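Local coordinates for protein exotoxin 6 (Staphylococcus aureus subsp. aureus Mu50, PDB 4ZYS) that is a staphylococcal superantigen-like exotoxin that probably binds sugars and, as in its family, may interfere with host immune defences, at residues Y135-R140 against G155-T160. Sequence-based numbering, arbitrary orientation.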
ATOM      1  N   TYR A 135       0.897  -3.664   1.541  1.00 15.44           N
ATOM      2  CA  TYR A 135      -0.138  -4.569   1.994  1.00 16.35           C
ATOM      3  C   TYR A 135      -0.122  -5.892   1.238  1.00 21.61           C
ATOM      4  O   TYR A 135      -0.177  -6.946   1.873  1.00 22.16           O
ATOM      5  CB  TYR A 135      -1.531  -3.921   1.878  1.00 17.27           C
ATOM      6  CG  TYR A 135      -2.627  -4.816   2.420  1.00 17.76           C
ATOM      7  CD1 TYR A 135      -3.225  -5.778   1.619  1.00 19.86           C
ATOM      8  CD2 TYR A 135      -3.083  -4.677   3.723  1.00 18.57           C
ATOM      9  CE1 TYR A 135      -4.223  -6.614   2.113  1.00 23.25           C
ATOM     10  CE2 TYR A 135      -4.078  -5.513   4.234  1.00 19.95           C
ATOM     11  CZ  TYR A 135      -4.651  -6.475   3.419  1.00 29.79           C
ATOM     12  OH  TYR A 135      -5.633  -7.309   3.884  1.00 32.89           O
ATOM     13  N   ARG A 136      -0.137  -5.836  -0.104  1.00 18.92           N
ATOM     14  CA  ARG A 136      -0.227  -7.031  -0.950  1.00 19.59           C
ATOM     15  C   ARG A 136       1.018  -7.925  -0.828  1.00 25.87           C
ATOM     16  O   ARG A 136       0.891  -9.152  -0.888  1.00 26.71           O
ATOM     17  CB  ARG A 136      -0.479  -6.654  -2.419  1.00 17.52           C
ATOM     18  CG  ARG A 136      -1.832  -5.977  -2.670  1.00 21.18           C
ATOM     19  CD  ARG A 136      -2.998  -6.941  -2.416  1.00 19.41           C
ATOM     20  NE  ARG A 136      -4.279  -6.370  -2.820  1.00 13.16           N
ATOM     21  CZ  ARG A 136      -5.455  -6.789  -2.375  1.00 28.78           C
ATOM     22  NH1 ARG A 136      -5.524  -7.753  -1.464  1.00 26.78           N
ATOM     23  NH2 ARG A 136      -6.565  -6.233  -2.811  1.00 18.76           N
ATOM     24  N   LEU A 137       2.198  -7.338  -0.629  1.00 20.71           N
ATOM     25  CA  LEU A 137       3.395  -8.166  -0.494  1.00 20.01           C
ATOM     26  C   LEU A 137       3.430  -8.835   0.905  1.00 25.71           C
ATOM     27  O   LEU A 137       3.766 -10.012   1.020  1.00 26.82           O
ATOM     28  CB  LEU A 137       4.666  -7.358  -0.782  1.00 18.78           C
ATOM     29  CG  LEU A 137       4.842  -6.922  -2.267  1.00 20.23           C
ATOM     30  CD1 LEU A 137       5.843  -5.790  -2.388  1.00 20.53           C
ATOM     31  CD2 LEU A 137       5.190  -8.085  -3.165  1.00 15.56           C
ATOM     32  N   ARG A 138       3.010  -8.106   1.937  1.00 21.16           N
ATOM     33  CA  ARG A 138       2.937  -8.638   3.295  1.00 21.29           C
ATOM     34  C   ARG A 138       1.846  -9.717   3.363  1.00 24.65           C
ATOM     35  O   ARG A 138       2.077 -10.715   4.013  1.00 25.45           O
ATOM     36  CB  ARG A 138       2.705  -7.504   4.325  1.00 19.73           C
ATOM     37  CG  ARG A 138       3.929  -6.568   4.472  1.00 14.73           C
ATOM     38  CD  ARG A 138       3.926  -5.854   5.796  1.00 17.90           C
ATOM     39  NE  ARG A 138       4.630  -4.569   5.726  1.00 15.07           N
ATOM     40  CZ  ARG A 138       5.210  -3.962   6.759  1.00 22.12           C
ATOM     41  NH1 ARG A 138       5.220  -4.535   7.954  1.00 12.98           N
ATOM     42  NH2 ARG A 138       5.783  -2.778   6.605  1.00 10.13           N
ATOM     43  N   GLU A 139       0.727  -9.562   2.628  1.00 21.59           N
ATOM     44  CA  GLU A 139      -0.385 -10.533   2.530  1.00 23.69           C
ATOM     45  C   GLU A 139       0.096 -11.888   1.990  1.00 27.96           C
ATOM     46  O   GLU A 139      -0.253 -12.923   2.550  1.00 28.16           O
ATOM     47  CB  GLU A 139      -1.494  -9.972   1.619  1.00 25.50           C
ATOM     48  CG  GLU A 139      -2.714 -10.868   1.461  1.00 37.96           C
ATOM     49  CD  GLU A 139      -3.811 -10.251   0.621  1.00 56.61           C
ATOM     50  OE1 GLU A 139      -3.488  -9.640  -0.425  1.00 42.61           O
ATOM     51  OE2 GLU A 139      -4.995 -10.382   1.007  1.00 51.38           O
ATOM     52  N   ARG A 140       0.898 -11.862   0.920  1.00 24.76           N
ATOM     53  CA  ARG A 140       1.506 -13.023   0.266  1.00 25.82           C
ATOM     54  C   ARG A 140       2.490 -13.712   1.248  1.00 31.63           C
ATOM     55  O   ARG A 140       2.409 -14.922   1.427  1.00 33.68           O
ATOM     56  CB  ARG A 140       2.208 -12.524  -1.016  1.00 25.73           C
ATOM     57  CG  ARG A 140       2.896 -13.555  -1.902  1.00 38.27           C
ATOM     58  CD  ARG A 140       1.997 -14.266  -2.888  1.00 36.85           C
ATOM     59  NE  ARG A 140       1.230 -13.396  -3.793  1.00 20.49           N
ATOM     60  CZ  ARG A 140       1.541 -13.160  -5.062  1.00 24.04           C
ATOM     61  NH1 ARG A 140       2.648 -13.668  -5.588  1.00 20.64           N
ATOM     62  NH2 ARG A 140       0.744 -12.421  -5.816  1.00 13.59           N
ATOM     63  N   GLY A 155      12.602  -8.491   8.834  1.00 23.61           N
ATOM     64  CA  GLY A 155      12.987  -8.529   7.431  1.00 21.79           C
ATOM     65  C   GLY A 155      12.717  -7.248   6.680  1.00 26.01           C
ATOM     66  O   GLY A 155      12.400  -6.208   7.267  1.00 23.77           O
ATOM     67  N   GLN A 156      12.787  -7.346   5.359  1.00 25.25           N
ATOM     68  CA  GLN A 156      12.682  -6.205   4.466  1.00 24.78           C
ATOM     69  C   GLN A 156      12.019  -6.539   3.150  1.00 26.53           C
ATOM     70  O   GLN A 156      12.199  -7.641   2.605  1.00 25.28           O
ATOM     71  CB  GLN A 156      14.125  -5.752   4.154  1.00 27.48           C
ATOM     72  CG  GLN A 156      14.305  -4.281   3.869  1.00 46.98           C
ATOM     73  CD  GLN A 156      15.750  -3.956   3.588  1.00 60.92           C
ATOM     74  OE1 GLN A 156      16.170  -3.825   2.431  1.00 52.54           O
ATOM     75  NE2 GLN A 156      16.539  -3.786   4.640  1.00 56.11           N
ATOM     76  N   ILE A 157      11.325  -5.539   2.596  1.00 21.03           N
ATOM     77  CA  ILE A 157      10.806  -5.543   1.235  1.00 18.85           C
ATOM     78  C   ILE A 157      11.726  -4.609   0.431  1.00 21.77           C
ATOM     79  O   ILE A 157      11.950  -3.493   0.878  1.00 22.35           O
ATOM     80  CB  ILE A 157       9.313  -5.140   1.104  1.00 20.13           C
ATOM     81  CG1 ILE A 157       8.391  -6.164   1.749  1.00 19.19           C
ATOM     82  CG2 ILE A 157       8.932  -4.916  -0.377  1.00 19.70           C
ATOM     83  CD1 ILE A 157       7.023  -5.571   2.150  1.00 22.16           C
ATOM     84  N   THR A 158      12.239  -5.043  -0.740  1.00 17.28           N
ATOM     85  CA  THR A 158      13.074  -4.195  -1.592  1.00 17.70           C
ATOM     86  C   THR A 158      12.408  -4.135  -2.976  1.00 22.71           C
ATOM     87  O   THR A 158      12.233  -5.162  -3.620  1.00 22.94           O
ATOM     88  CB  THR A 158      14.538  -4.656  -1.599  1.00 22.96           C
ATOM     89  OG1 THR A 158      14.963  -4.839  -0.251  1.00 22.75           O
ATOM     90  CG2 THR A 158      15.467  -3.664  -2.273  1.00 19.85           C
ATOM     91  N   ILE A 159      11.955  -2.932  -3.377  1.00 19.72           N
ATOM     92  CA  ILE A 159      11.330  -2.690  -4.670  1.00 19.58           C
ATOM     93  C   ILE A 159      12.377  -1.972  -5.533  1.00 23.68           C
ATOM     94  O   ILE A 159      12.787  -0.858  -5.209  1.00 23.68           O
ATOM     95  CB  ILE A 159       9.961  -1.945  -4.549  1.00 21.73           C
ATOM     96  CG1 ILE A 159       8.987  -2.773  -3.652  1.00 21.83           C
ATOM     97  CG2 ILE A 159       9.343  -1.692  -5.940  1.00 19.54           C
ATOM     98  CD1 ILE A 159       7.788  -2.024  -3.065  1.00 27.73           C
ATOM     99  N   THR A 160      12.859  -2.644  -6.590  1.00 18.50           N
ATOM    100  CA  THR A 160      13.874  -2.071  -7.465  1.00 18.31           C
ATOM    101  C   THR A 160      13.221  -1.605  -8.777  1.00 22.59           C
ATOM    102  O   THR A 160      12.477  -2.360  -9.410  1.00 22.51           O
ATOM    103  CB  THR A 160      15.014  -3.074  -7.688  1.00 23.75           C
ATOM    104  OG1 THR A 160      15.501  -3.496  -6.412  1.00 25.44           O
ATOM    105  CG2 THR A 160      16.164  -2.483  -8.506  1.00 19.42           C
TER
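I157 reaches from its strand into the angle between L137 and R138 of the helix. Its CG2 methyl packs on L137 CD1 at 3.8 Å, while I157 CD1, at the end of the longer branch, lies 4.0 Å from R138 CG and also touches L137 CB. With CG1 beside the backbone N (chi1 -66°), CG2 falls beside the carbonyl carbon and goes to the end of L137, leaving CD1 for R138 CG and the base of L137. L137 CD1 also makes a looser contact, 4.3 Å, with I159 CD1. R138 meets I157 mainly through its aliphatic CG; its chain runs extended from CG to NE, and the guanidinium, set obliquely to I157 CD1, finds polar partners, with D134 taking a salt bridge from NE and Y148 OH and the carbonyl of Q173 meeting NH1. No hydrogen bond joins the two segments, so the contact is largely apolar packing. I192 on the adjacent strand and L107 on the one beyond it also touch L137, and I169 and V194 flank I157. The axis of 135-140 runs at 130° to that of 155-160, and helix 130-145 lies across a mixed five-stranded sheet, the helix-on-sheet core of the C-terminal beta-grasp domain of superantigen-like toxins.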